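Local coordinates for hypothetical protein yfcE (Escherichia coli, PDB 1SU1) that is of unknown function but belongs to the calcineurin-like phosphoesterase superfamily and holds two neighbouring zinc ions, at residues M29-I34 against G169-P174; L59-N64 against R95-S100; K79-L84 against M105-P110; L125-G130 against V146-H151; A180-L185 against I193-Q198. All coordinates share one frame; numbering follows the deposited sequence.

Contact 1 (M29-I34 against G169-P174). With ZN (zinc ion), chain F.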
# COMPACT_ATOMS: atom_id res chain seq x y z
N MET A 29 28.14 -2.55 -3.87
CA MET A 29 28.38 -1.92 -2.58
C MET A 29 27.02 -1.74 -1.90
O MET A 29 26.05 -1.38 -2.56
CB MET A 29 29.07 -0.56 -2.74
CG MET A 29 29.37 0.11 -1.40
SD MET A 29 30.34 1.65 -1.56
CE MET A 29 30.08 2.34 0.06
N PHE A 30 26.96 -1.97 -0.60
CA PHE A 30 25.74 -1.84 0.18
C PHE A 30 25.87 -0.82 1.31
O PHE A 30 26.88 -0.79 2.01
CB PHE A 30 25.34 -3.17 0.82
CG PHE A 30 25.20 -4.30 -0.16
CD1 PHE A 30 26.32 -4.98 -0.63
CD2 PHE A 30 23.93 -4.70 -0.60
CE1 PHE A 30 26.19 -6.04 -1.54
CE2 PHE A 30 23.79 -5.75 -1.51
CZ PHE A 30 24.92 -6.42 -1.98
N ALA A 31 24.83 -0.01 1.48
CA ALA A 31 24.76 0.98 2.54
C ALA A 31 23.34 0.87 3.11
O ALA A 31 22.38 0.77 2.35
CB ALA A 31 24.99 2.38 1.98
N SER A 32 23.21 0.90 4.43
CA SER A 32 21.89 0.78 5.05
C SER A 32 21.73 1.66 6.30
O SER A 32 22.70 2.00 6.96
CB SER A 32 21.61 -0.68 5.42
OG SER A 32 20.30 -0.84 5.96
N ASP A 33 20.48 2.00 6.59
CA ASP A 33 20.12 2.81 7.75
C ASP A 33 20.99 4.07 7.92
O ASP A 33 21.68 4.25 8.94
CB ASP A 33 20.19 1.93 9.01
CG ASP A 33 19.17 0.77 8.97
OD1 ASP A 33 18.01 0.93 9.45
OD2 ASP A 33 19.51 -0.31 8.42
N ILE A 34 20.93 4.92 6.90
CA ILE A 34 21.65 6.19 6.85
C ILE A 34 21.01 7.16 7.85
O ILE A 34 21.70 7.89 8.57
CB ILE A 34 21.59 6.77 5.43
CG1 ILE A 34 22.20 5.77 4.44
CG2 ILE A 34 22.31 8.12 5.37
CD1 ILE A 34 22.09 6.18 2.98
N GLY A 169 24.82 -3.67 8.45
CA GLY A 169 24.77 -2.91 9.68
C GLY A 169 24.40 -1.50 9.27
O GLY A 169 24.09 -1.26 8.10
N SER A 170 24.43 -0.56 10.22
CA SER A 170 24.10 0.84 9.92
C SER A 170 25.37 1.68 9.70
O SER A 170 26.37 1.49 10.40
CB SER A 170 23.33 1.47 11.09
OG SER A 170 23.09 2.86 10.86
N VAL A 171 25.32 2.60 8.75
CA VAL A 171 26.47 3.46 8.47
C VAL A 171 26.46 4.64 9.44
O VAL A 171 27.39 5.44 9.43
CB VAL A 171 26.45 4.04 7.04
CG1 VAL A 171 26.62 2.95 6.01
CG2 VAL A 171 25.15 4.79 6.81
N SER A 172 25.43 4.75 10.27
CA SER A 172 25.35 5.88 11.18
C SER A 172 24.99 5.61 12.63
O SER A 172 25.38 6.39 13.51
CB SER A 172 24.39 6.93 10.61
OG SER A 172 23.04 6.56 10.81
N ILE A 173 24.25 4.54 12.90
CA ILE A 173 23.88 4.24 14.28
C ILE A 173 24.02 2.76 14.62
O ILE A 173 23.04 2.09 14.96
CB ILE A 173 22.42 4.64 14.58
CG1 ILE A 173 22.05 5.92 13.84
CG2 ILE A 173 22.25 4.85 16.08
CD1 ILE A 173 20.58 6.29 13.99
N PRO A 174 25.25 2.23 14.55
CA PRO A 174 25.45 0.82 14.86
C PRO A 174 25.05 0.47 16.29
O PRO A 174 25.09 1.33 17.18
CB PRO A 174 26.94 0.62 14.62
CG PRO A 174 27.51 1.96 15.01
CD PRO A 174 26.54 2.92 14.35
ZN ZN F . 17.27 1.96 10.84
O HOH W 1 25.34 -0.13 6.05

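Contact 2 (L59-N64 against R95-S100). With ZN (zinc ion), chain E; SO4 (sulfate ion), chain G.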
# COMPACT_ATOMS: atom_id res chain seq x y z
N LEU A 59 19.73 -0.11 1.31
CA LEU A 59 18.72 -0.95 1.94
C LEU A 59 17.64 -0.27 2.81
O LEU A 59 17.01 -0.93 3.64
CB LEU A 59 19.40 -2.05 2.76
CG LEU A 59 20.34 -2.98 1.98
CD1 LEU A 59 21.10 -3.87 2.96
CD2 LEU A 59 19.55 -3.84 0.98
N GLY A 60 17.44 1.03 2.63
CA GLY A 60 16.38 1.70 3.39
C GLY A 60 16.67 2.53 4.63
O GLY A 60 17.64 2.30 5.36
N ASP A 61 15.76 3.48 4.88
CA ASP A 61 15.81 4.43 6.00
C ASP A 61 16.93 5.43 5.69
O ASP A 61 18.00 5.45 6.33
CB ASP A 61 16.01 3.68 7.32
CG ASP A 61 14.76 2.91 7.74
OD1 ASP A 61 13.94 2.61 6.84
OD2 ASP A 61 14.60 2.59 8.93
N VAL A 62 16.63 6.23 4.67
CA VAL A 62 17.51 7.22 4.10
C VAL A 62 17.64 8.58 4.81
O VAL A 62 18.73 8.93 5.25
CB VAL A 62 17.09 7.44 2.63
CG1 VAL A 62 18.11 8.27 1.89
CG2 VAL A 62 16.90 6.08 1.94
N LEU A 63 16.54 9.32 4.92
CA LEU A 63 16.58 10.66 5.52
C LEU A 63 16.06 10.86 6.94
O LEU A 63 16.61 11.67 7.69
CB LEU A 63 15.86 11.64 4.61
CG LEU A 63 16.28 11.58 3.14
CD1 LEU A 63 15.39 12.50 2.32
CD2 LEU A 63 17.75 11.98 3.01
N ASN A 64 15.00 10.15 7.30
CA ASN A 64 14.41 10.29 8.63
C ASN A 64 15.21 9.57 9.71
O ASN A 64 15.62 8.42 9.53
CB ASN A 64 12.95 9.81 8.56
CG ASN A 64 12.29 9.67 9.92
OD1 ASN A 64 12.43 10.52 10.80
ND2 ASN A 64 11.54 8.59 10.08
N ARG A 95 12.58 0.14 0.08
CA ARG A 95 11.90 0.90 1.13
C ARG A 95 12.11 0.45 2.57
O ARG A 95 11.95 -0.73 2.89
CB ARG A 95 10.38 0.92 0.82
CG ARG A 95 9.61 1.99 1.58
CD ARG A 95 8.11 1.94 1.27
NE ARG A 95 7.42 0.85 1.94
CZ ARG A 95 6.90 -0.21 1.32
NH1 ARG A 95 7.00 -0.33 0.00
NH2 ARG A 95 6.27 -1.15 2.02
N GLY A 96 12.44 1.42 3.43
CA GLY A 96 12.62 1.14 4.85
C GLY A 96 11.41 1.64 5.63
O GLY A 96 10.69 2.50 5.13
N ASN A 97 11.19 1.13 6.84
CA ASN A 97 10.03 1.55 7.63
C ASN A 97 10.00 3.03 7.98
O ASN A 97 8.95 3.55 8.37
CB ASN A 97 9.98 0.74 8.93
CG ASN A 97 11.19 0.99 9.80
OD1 ASN A 97 12.30 1.07 9.29
ND2 ASN A 97 10.99 1.13 11.11
N CYS A 98 11.14 3.71 7.85
CA CYS A 98 11.20 5.13 8.17
C CYS A 98 11.11 6.03 6.94
O CYS A 98 11.01 7.26 7.07
CB CYS A 98 12.48 5.47 8.95
SG CYS A 98 12.66 4.67 10.55
N ASP A 99 11.15 5.45 5.75
CA ASP A 99 11.05 6.26 4.53
C ASP A 99 9.59 6.60 4.21
O ASP A 99 8.71 5.77 4.38
CB ASP A 99 11.70 5.53 3.35
CG ASP A 99 13.18 5.21 3.59
OD1 ASP A 99 13.85 6.00 4.30
OD2 ASP A 99 13.67 4.19 3.07
N SER A 100 9.35 7.83 3.76
CA SER A 100 8.00 8.27 3.41
C SER A 100 8.01 8.81 1.99
O SER A 100 9.04 8.79 1.33
CB SER A 100 7.52 9.35 4.39
OG SER A 100 8.34 10.50 4.34
ZN ZN E . 14.39 0.41 9.78
S SO4 G . 14.63 1.59 12.85
O1 SO4 G . 14.87 0.15 13.03
O2 SO4 G . 14.79 1.91 11.44
O3 SO4 G . 13.25 1.97 13.24
O4 SO4 G . 15.61 2.36 13.65
O HOH W 2 13.82 8.45 5.05

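Contact 3 (K79-L84 against M105-P110). Unlike the reference sequence in segment 79-84: V81 (reference Ala).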
# COMPACT_ATOMS: atom_id res chain seq x y z
N LYS A 79 20.79 18.17 3.08
CA LYS A 79 22.07 18.04 2.39
C LYS A 79 22.30 16.61 1.90
O LYS A 79 22.84 16.41 0.82
CB LYS A 79 23.22 18.49 3.29
CG LYS A 79 24.53 18.71 2.54
CD LYS A 79 24.41 19.84 1.52
CE LYS A 79 25.72 20.05 0.76
NZ LYS A 79 25.63 21.16 -0.23
N VAL A 80 21.91 15.62 2.69
CA VAL A 80 22.10 14.23 2.25
C VAL A 80 21.41 14.01 0.90
O VAL A 80 21.92 13.28 0.04
CB VAL A 80 21.53 13.21 3.26
CG1 VAL A 80 21.51 11.82 2.66
CG2 VAL A 80 22.38 13.20 4.53
N VAL A 81 20.27 14.68 0.70
CA VAL A 81 19.51 14.57 -0.55
C VAL A 81 20.32 15.04 -1.76
O VAL A 81 20.42 14.33 -2.76
CB VAL A 81 18.20 15.40 -0.48
CG1 VAL A 81 17.53 15.45 -1.83
CG2 VAL A 81 17.27 14.80 0.55
N GLU A 82 20.87 16.25 -1.67
CA GLU A 82 21.69 16.81 -2.75
C GLU A 82 22.83 15.86 -3.11
O GLU A 82 23.11 15.63 -4.28
CB GLU A 82 22.30 18.15 -2.32
CG GLU A 82 21.43 19.37 -2.51
CD GLU A 82 22.05 20.63 -1.89
OE1 GLU A 82 23.26 20.88 -2.14
OE2 GLU A 82 21.33 21.37 -1.17
N ARG A 83 23.48 15.32 -2.08
CA ARG A 83 24.61 14.42 -2.29
C ARG A 83 24.23 13.07 -2.90
O ARG A 83 24.91 12.58 -3.81
CB ARG A 83 25.34 14.21 -0.96
CG ARG A 83 26.13 15.45 -0.48
CD ARG A 83 27.30 15.77 -1.41
NE ARG A 83 28.34 16.56 -0.75
CZ ARG A 83 28.34 17.89 -0.66
NH1 ARG A 83 27.36 18.60 -1.20
NH2 ARG A 83 29.33 18.52 -0.03
N LEU A 84 23.14 12.45 -2.43
CA LEU A 84 22.75 11.17 -3.02
C LEU A 84 22.30 11.34 -4.47
O LEU A 84 22.53 10.46 -5.30
CB LEU A 84 21.64 10.51 -2.19
CG LEU A 84 22.08 10.00 -0.81
CD1 LEU A 84 20.88 9.47 -0.05
CD2 LEU A 84 23.14 8.91 -0.98
N MET A 105 9.89 12.18 -3.15
CA MET A 105 9.80 13.37 -3.99
C MET A 105 11.13 14.17 -4.00
O MET A 105 11.36 14.96 -4.93
CB MET A 105 8.64 14.28 -3.56
CG MET A 105 8.10 15.19 -4.65
SD MET A 105 7.57 16.81 -4.03
CE MET A 105 7.55 17.76 -5.55
N LEU A 106 11.97 13.95 -2.99
CA LEU A 106 13.26 14.65 -2.91
C LEU A 106 14.37 13.90 -3.65
O LEU A 106 15.15 14.51 -4.38
CB LEU A 106 13.66 14.86 -1.45
CG LEU A 106 12.87 15.92 -0.67
CD1 LEU A 106 13.43 16.04 0.74
CD2 LEU A 106 12.97 17.26 -1.38
N LEU A 107 14.42 12.58 -3.46
CA LEU A 107 15.43 11.73 -4.08
C LEU A 107 15.10 11.37 -5.53
O LEU A 107 13.96 11.04 -5.86
CB LEU A 107 15.61 10.47 -3.23
CG LEU A 107 15.98 10.76 -1.77
CD1 LEU A 107 15.85 9.50 -0.92
CD2 LEU A 107 17.42 11.29 -1.72
N HIS A 108 16.12 11.44 -6.39
CA HIS A 108 15.94 11.17 -7.81
C HIS A 108 16.13 9.74 -8.30
O HIS A 108 16.46 9.51 -9.46
CB HIS A 108 16.83 12.11 -8.62
CG HIS A 108 16.52 13.55 -8.41
ND1 HIS A 108 17.25 14.57 -8.98
CD2 HIS A 108 15.55 14.15 -7.68
CE1 HIS A 108 16.75 15.73 -8.61
NE2 HIS A 108 15.71 15.51 -7.83
N PHE A 109 15.93 8.78 -7.41
CA PHE A 109 16.01 7.38 -7.77
C PHE A 109 14.85 6.69 -7.02
O PHE A 109 14.42 7.17 -5.97
CB PHE A 109 17.38 6.77 -7.38
CG PHE A 109 17.78 7.01 -5.95
CD1 PHE A 109 18.44 8.18 -5.58
CD2 PHE A 109 17.47 6.08 -4.96
CE1 PHE A 109 18.82 8.40 -4.26
CE2 PHE A 109 17.84 6.30 -3.64
CZ PHE A 109 18.51 7.46 -3.29
N PRO A 110 14.33 5.59 -7.57
CA PRO A 110 13.21 4.83 -6.97
C PRO A 110 13.51 4.21 -5.61
O PRO A 110 14.42 3.39 -5.49
CB PRO A 110 12.92 3.74 -8.01
CG PRO A 110 13.51 4.29 -9.29
CD PRO A 110 14.77 4.97 -8.83

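Contact 4 (L125-G130 against V146-H151). With ZN (zinc ion), chain E.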
# COMPACT_ATOMS: atom_id res chain seq x y z
N LEU A 125 20.03 -13.32 -4.68
CA LEU A 125 20.14 -12.40 -3.55
C LEU A 125 18.81 -11.66 -3.40
O LEU A 125 18.38 -10.97 -4.31
CB LEU A 125 21.25 -11.35 -3.77
CG LEU A 125 22.71 -11.75 -4.00
CD1 LEU A 125 23.58 -10.49 -3.89
CD2 LEU A 125 23.15 -12.76 -2.99
N PHE A 126 18.18 -11.80 -2.24
CA PHE A 126 16.90 -11.15 -1.96
C PHE A 126 17.13 -9.89 -1.12
O PHE A 126 17.38 -9.98 0.07
CB PHE A 126 15.97 -12.12 -1.21
CG PHE A 126 14.54 -11.63 -1.08
CD1 PHE A 126 13.58 -12.00 -2.03
CD2 PHE A 126 14.17 -10.81 -0.03
CE1 PHE A 126 12.27 -11.55 -1.92
CE2 PHE A 126 12.85 -10.36 0.10
CZ PHE A 126 11.90 -10.73 -0.85
N LEU A 127 17.00 -8.72 -1.75
CA LEU A 127 17.20 -7.42 -1.08
C LEU A 127 15.92 -6.81 -0.48
O LEU A 127 14.97 -6.52 -1.21
CB LEU A 127 17.80 -6.40 -2.08
CG LEU A 127 18.85 -6.89 -3.08
CD1 LEU A 127 19.17 -5.76 -4.05
CD2 LEU A 127 20.13 -7.34 -2.36
N THR A 128 15.93 -6.58 0.83
CA THR A 128 14.77 -5.99 1.51
C THR A 128 15.28 -5.23 2.76
O THR A 128 16.37 -5.50 3.23
CB THR A 128 13.76 -7.10 1.93
OG1 THR A 128 12.50 -6.50 2.27
CG2 THR A 128 14.28 -7.88 3.13
N HIS A 129 14.48 -4.29 3.29
CA HIS A 129 14.90 -3.52 4.45
C HIS A 129 14.98 -4.31 5.75
O HIS A 129 15.93 -4.16 6.53
CB HIS A 129 14.00 -2.31 4.69
CG HIS A 129 14.42 -1.47 5.85
ND1 HIS A 129 15.56 -0.69 5.84
CD2 HIS A 129 13.88 -1.31 7.09
CE1 HIS A 129 15.70 -0.09 7.00
NE2 HIS A 129 14.69 -0.45 7.78
N GLY A 130 13.96 -5.13 6.01
CA GLY A 130 13.99 -5.91 7.23
C GLY A 130 12.74 -5.85 8.09
O GLY A 130 12.60 -6.65 9.02
N VAL A 146 20.65 -15.90 -0.70
CA VAL A 146 21.01 -14.96 0.35
C VAL A 146 19.93 -13.96 0.73
O VAL A 146 19.40 -13.26 -0.13
CB VAL A 146 22.27 -14.14 -0.05
CG1 VAL A 146 22.72 -13.28 1.12
CG2 VAL A 146 23.40 -15.08 -0.51
N LEU A 147 19.61 -13.88 2.02
CA LEU A 147 18.65 -12.88 2.47
C LEU A 147 19.49 -11.64 2.84
O LEU A 147 20.28 -11.68 3.79
CB LEU A 147 17.89 -13.36 3.71
CG LEU A 147 17.10 -12.24 4.42
CD1 LEU A 147 15.97 -11.75 3.53
CD2 LEU A 147 16.54 -12.76 5.74
N VAL A 148 19.34 -10.56 2.08
CA VAL A 148 20.09 -9.32 2.33
C VAL A 148 19.18 -8.26 2.95
O VAL A 148 18.23 -7.79 2.31
CB VAL A 148 20.68 -8.75 1.02
CG1 VAL A 148 21.42 -7.45 1.30
CG2 VAL A 148 21.62 -9.76 0.37
N TYR A 149 19.47 -7.85 4.19
CA TYR A 149 18.65 -6.86 4.90
C TYR A 149 19.41 -5.92 5.86
O TYR A 149 20.58 -6.15 6.20
CB TYR A 149 17.61 -7.59 5.72
CG TYR A 149 18.21 -8.39 6.85
CD1 TYR A 149 18.97 -9.53 6.59
CD2 TYR A 149 18.05 -8.00 8.18
CE1 TYR A 149 19.57 -10.26 7.63
CE2 TYR A 149 18.64 -8.72 9.22
CZ TYR A 149 19.39 -9.85 8.94
OH TYR A 149 19.95 -10.56 9.98
N GLY A 150 18.70 -4.88 6.32
CA GLY A 150 19.25 -3.92 7.26
C GLY A 150 18.33 -3.85 8.48
O GLY A 150 18.11 -4.85 9.15
N HIS A 151 17.83 -2.67 8.79
CA HIS A 151 16.88 -2.47 9.89
C HIS A 151 17.30 -2.74 11.34
O HIS A 151 16.93 -1.97 12.24
CB HIS A 151 15.59 -3.27 9.61
CG HIS A 151 14.46 -2.90 10.52
ND1 HIS A 151 13.95 -1.63 10.59
CD2 HIS A 151 13.77 -3.64 11.43
CE1 HIS A 151 12.99 -1.59 11.50
NE2 HIS A 151 12.86 -2.79 12.02
ZN ZN E . 14.39 0.41 9.78

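Contact 5 (A180-L185 against I193-Q198)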
# COMPACT_ATOMS: atom_id res chain seq x y z
N ALA A 180 30.50 1.81 12.77
CA ALA A 180 29.60 2.16 11.68
C ALA A 180 30.13 1.32 10.52
O ALA A 180 31.35 1.20 10.35
CB ALA A 180 29.71 3.64 11.36
N SER A 181 29.23 0.75 9.71
CA SER A 181 29.67 -0.11 8.60
C SER A 181 28.88 -0.05 7.29
O SER A 181 27.83 0.57 7.20
CB SER A 181 29.70 -1.57 9.08
OG SER A 181 28.51 -1.91 9.79
N TYR A 182 29.46 -0.67 6.26
CA TYR A 182 28.85 -0.77 4.94
C TYR A 182 29.12 -2.19 4.46
O TYR A 182 29.73 -2.97 5.19
CB TYR A 182 29.41 0.27 3.95
CG TYR A 182 30.86 0.09 3.52
CD1 TYR A 182 31.91 0.33 4.41
CD2 TYR A 182 31.17 -0.23 2.20
CE1 TYR A 182 33.24 0.25 3.99
CE2 TYR A 182 32.50 -0.32 1.77
CZ TYR A 182 33.53 -0.07 2.67
OH TYR A 182 34.83 -0.14 2.24
N GLY A 183 28.68 -2.53 3.25
CA GLY A 183 28.90 -3.89 2.77
C GLY A 183 29.35 -3.93 1.34
O GLY A 183 29.24 -2.95 0.61
N MET A 184 29.87 -5.08 0.92
CA MET A 184 30.35 -5.23 -0.44
C MET A 184 30.20 -6.67 -0.92
O MET A 184 30.29 -7.61 -0.13
CB MET A 184 31.84 -4.83 -0.52
CG MET A 184 32.38 -4.57 -1.92
SD MET A 184 31.91 -2.94 -2.56
CE MET A 184 32.13 -1.93 -1.10
N LEU A 185 29.95 -6.82 -2.21
CA LEU A 185 29.85 -8.15 -2.82
C LEU A 185 30.96 -8.11 -3.85
O LEU A 185 30.97 -7.24 -4.72
CB LEU A 185 28.49 -8.34 -3.51
CG LEU A 185 28.08 -9.69 -4.16
CD1 LEU A 185 28.03 -9.55 -5.67
CD2 LEU A 185 29.00 -10.82 -3.74
N ILE A 193 32.16 -4.12 6.28
CA ILE A 193 33.38 -3.33 6.46
C ILE A 193 33.20 -2.06 7.28
O ILE A 193 32.26 -1.29 7.04
CB ILE A 193 33.93 -2.91 5.09
CG1 ILE A 193 34.02 -4.15 4.18
CG2 ILE A 193 35.27 -2.21 5.24
CD1 ILE A 193 34.25 -3.82 2.71
N ALA A 194 34.10 -1.82 8.23
CA ALA A 194 34.04 -0.61 9.06
C ALA A 194 34.20 0.61 8.17
O ALA A 194 35.04 0.61 7.27
CB ALA A 194 35.13 -0.64 10.13
N LEU A 195 33.38 1.63 8.39
CA LEU A 195 33.42 2.84 7.58
C LEU A 195 34.69 3.69 7.75
O LEU A 195 35.13 4.33 6.79
CB LEU A 195 32.19 3.72 7.85
CG LEU A 195 31.13 3.83 6.75
CD1 LEU A 195 30.31 5.08 7.02
CD2 LEU A 195 31.75 3.94 5.36
N ASN A 196 35.25 3.73 8.96
CA ASN A 196 36.45 4.51 9.20
C ASN A 196 37.73 3.75 8.81
O ASN A 196 38.46 4.15 7.91
CB ASN A 196 36.53 4.96 10.67
CG ASN A 196 36.22 3.84 11.66
OD1 ASN A 196 36.62 2.70 11.47
ND2 ASN A 196 35.51 4.18 12.74
N ASP A 197 37.96 2.63 9.50
CA ASP A 197 39.13 1.78 9.33
C ASP A 197 39.22 1.04 8.00
O ASP A 197 40.31 0.79 7.48
CB ASP A 197 39.13 0.72 10.43
CG ASP A 197 40.23 0.92 11.44
OD1 ASP A 197 39.96 0.87 12.66
OD2 ASP A 197 41.40 1.12 11.02
N GLN A 198 38.06 0.66 7.46
CA GLN A 198 37.96 -0.14 6.24
C GLN A 198 38.42 -1.55 6.59
O GLN A 198 38.92 -2.28 5.75
CB GLN A 198 38.81 0.43 5.10
CG GLN A 198 37.98 1.14 4.04
CD GLN A 198 38.69 1.25 2.70
OE1 GLN A 198 38.27 0.64 1.71
NE2 GLN A 198 39.76 2.04 2.65

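Contact 1 (M29-I34 against G169-P174)
A chi1 of 176° at S170 turns its OG away from its own backbone N and onto the carbonyl of D33, while D33 itself has CG anti to its carbonyl carbon (chi1 -63°), which carries the carboxylate to a zinc ion and leaves the backbone O for the serine. The hydroxyl of S170 donates to D33 O at 2.8 Å, meeting the carbonyl at a bent angle of 141° and somewhat tilted from its plane. The same OG accepts the N-H of I173 at 2.9 Å and also that of S172, an ST motif and an ST turn on one oxygen; these three bonds fix the rotation of the hydroxyl. Next to it S172 OG lies 2.9 Å from I34 O, with D33 O a little farther off. V171 N donates almost straight along the carbonyl of S32, with N and O 3.2 Å apart. V171 CG2 then packs beside I34 CG1 at 3.9 Å, the two side chains pointing the same way. A water links S32 N to G169 O, 2.7 Å from the latter. S32 OG steadies the carboxylate of D33 from above its plane, 2.6 Å from OD2, an oxygen that also accepts from H151 N. D33 OD1 binds the zinc at 1.9 Å, where H35 and H153 are further ligands. A metal-binding aspartate just after the first strand, followed two residues on by a histidine, is the D-x-H motif of calcineurin-like metallophosphoesterases.

Contact 2 (L59-N64 against R95-S100)
D99 reaches from the 95-100 loop into the backbone of D61 and V62. Its chi1 of -59° takes the chain from CB past its own backbone N, and CG arrives 3.4 Å from D61 N. Beyond it the two oxygens divide the work. OD1 receives V62 N at 2.8 Å on its syn lone pair and is also met by a water, 2.6 Å away, that accepts from L63 N. OD2 receives D61 N at 2.9 Å and G96 N at 3.1 Å, both from the same face of the carboxylate plane. D99 N to G96 O closes the type I turn G96-D99, and the G96 N bond to OD2 ties the side chain back to the start of that turn. Beside this, D61 and N97 bind one zinc ion, D61 through OD2 and N97 through OD1 at 2.2 Å; H129 and H151 are further ligands. N97 ND2 donates to O3 of a sulfate at 3.2 Å, nearly straight (169°), while sulfate O2 also binds the metal. V102 of a second subunit packs on N97 and C98. D99 thus acts as a second-shell residue behind D61, and if it is ionised, three backbone N-H groups and a water probably offset its charge.

Contact 3 (K79-L84 against M105-P110)
Helix 77-85 leans on the C-terminal end of helix 101-106 and the loop that follows it, V81 and L84 facing L106, L107 and F109. V81, where the reference sequence has alanine, stands closest to the other segment. Its CG1 lies 3.6 Å from L106 O and 3.9 Å from L106 CB; the two side chains meet at about a right angle, and CG2 approaches L106 CD1 at 4.0 Å. L107 brings a single methyl into play: its CD2 reaches V81 CA at 4.1 Å and lies 4.3 Å from L84 CD1, thus bridging residues one helical turn apart. F109 has CG between its backbone N and carbonyl carbon (chi1 51°), a setting that presents the rim of the ring to the helix. L84 CB meets that rim near the ring plane, 4.1 Å from CE1. V62 packs on both L84 and L107, L63 on V81, and V91 and A93 of strand 91-93 touch F109. P67 of a second subunit packs on L106. No hydrogen bond crosses between the segments; L106 O and H108 N are instead taken by the amide of N85, just beyond the helical segment. The join thus rests on dispersion and on removing aliphatic and aromatic carbon from water, with polar backbone atoms satisfied at its margin.

Contact 4 (L125-G130 against V146-H151)
The imidazoles of H129 and H151 meet rim to rim at one zinc ion, centroids 5.0 Å apart and planes turned by 65°. H151 N lies over one face of the H129 ring, 3.7 Å above the plane and toward the rim, while H129 NE2 stands at the edge of the H151 ring. H129 NE2 binds the metal at 2.2 Å, as does H151 ND1 at 2.2 Å. H129 has chi1 near -178°, sending its ring off to the metal, and its ND1 is held by L59 O. The Y149 ring has L147 O in plane at its edge, and the F126 ring takes L147 CD1 obliquely, 4.1 Å from CD2. Behind the histidines the segments run as parallel strands, 18° apart. F126 N starts the pairing by donating to V146 O at 2.8 Å, F126 O receives V148 N, and T128 N gives to V148 O. Past the strands G150 N reaches H129 O at 2.9 Å, from above the carbonyl plane, tying together the two strand-end loops that bear the ligands. On one face of the sheet L127 CD2 packs against V148 CB at 3.7 Å, the two side chains running side by side, and L125 does the same with V146. That face meets F30 of strand 27-31, belonging to the other sheet, through L127 and V148. To the flanks, strand 115-119 pairs with 124-128, putting W115 near the F126 ring, and strand 163-167 pairs with 146-148 through L147.

Contact 5 (A180-L185 against I193-Q198)
Y182 and I193 pair across the antiparallel hairpin of strands 181-186 and 189-194, their side chains on one face of the sheet. I193 N donates to Y182 O at 2.9 Å and Y182 N returns the bond to I193 O at 3.0 Å, a hydrogen-bonded pair. S181 and A194 form the adjoining non-hydrogen-bonded pair, their side chains diverging. One step farther L195 N gives to A180 O at 2.9 Å, extending the pairing past the end of the second strand. The Y182 ring is brought alongside I193 by chi1 68°, which sets CG between the backbone N and the carbonyl carbon. Y182 CE1 then comes to 3.4 Å from I193 CB, and I193 CG2 lies equally near. L195 closes on the ring obliquely, CD2 reaching Y182 CD1 at 3.7 Å, and A194 O lies in the ring plane at the edge, 3.8 Å from Y182 CE1. M184 CB meets I193 CD1 at 4.2 Å. Further out, L47 of helix 38-51 packs on both Y182 and L195, and M29 of the next strand packs on Y182 and M184. R43 of the same helix holds L195 O. S181 OG is bound to P168 O, and I201 of strand 200-205 touches both S181 and A194. At the outer end of the ring Q198 crosses obliquely, amide and ring planes 35° apart, with its OE1 3.6 Å from Y182 OH.

From the N terminus, strand 27-31 runs into contact 1, whose partner, 169-174, returns more than 130 residues later and closes the widest loop; contacts 2, 3 and 4 all fall within it. Backbone pairs A31 O with L59 N and D33 N with G60 O join contact 1 to contact 2. Contacts 2 and 3 cross: 59-64, 79-84, 95-100 and 105-110 follow one another, and the two touch where the 59-64 loop meets helix 77-85. Contact 4 opens after both have closed, joins two strands of the second sheet, shares a zinc ion with contact 2 and touches contact 1 at the metal site. Contact 5 follows as a hairpin in the first sheet, beside strand 27-31.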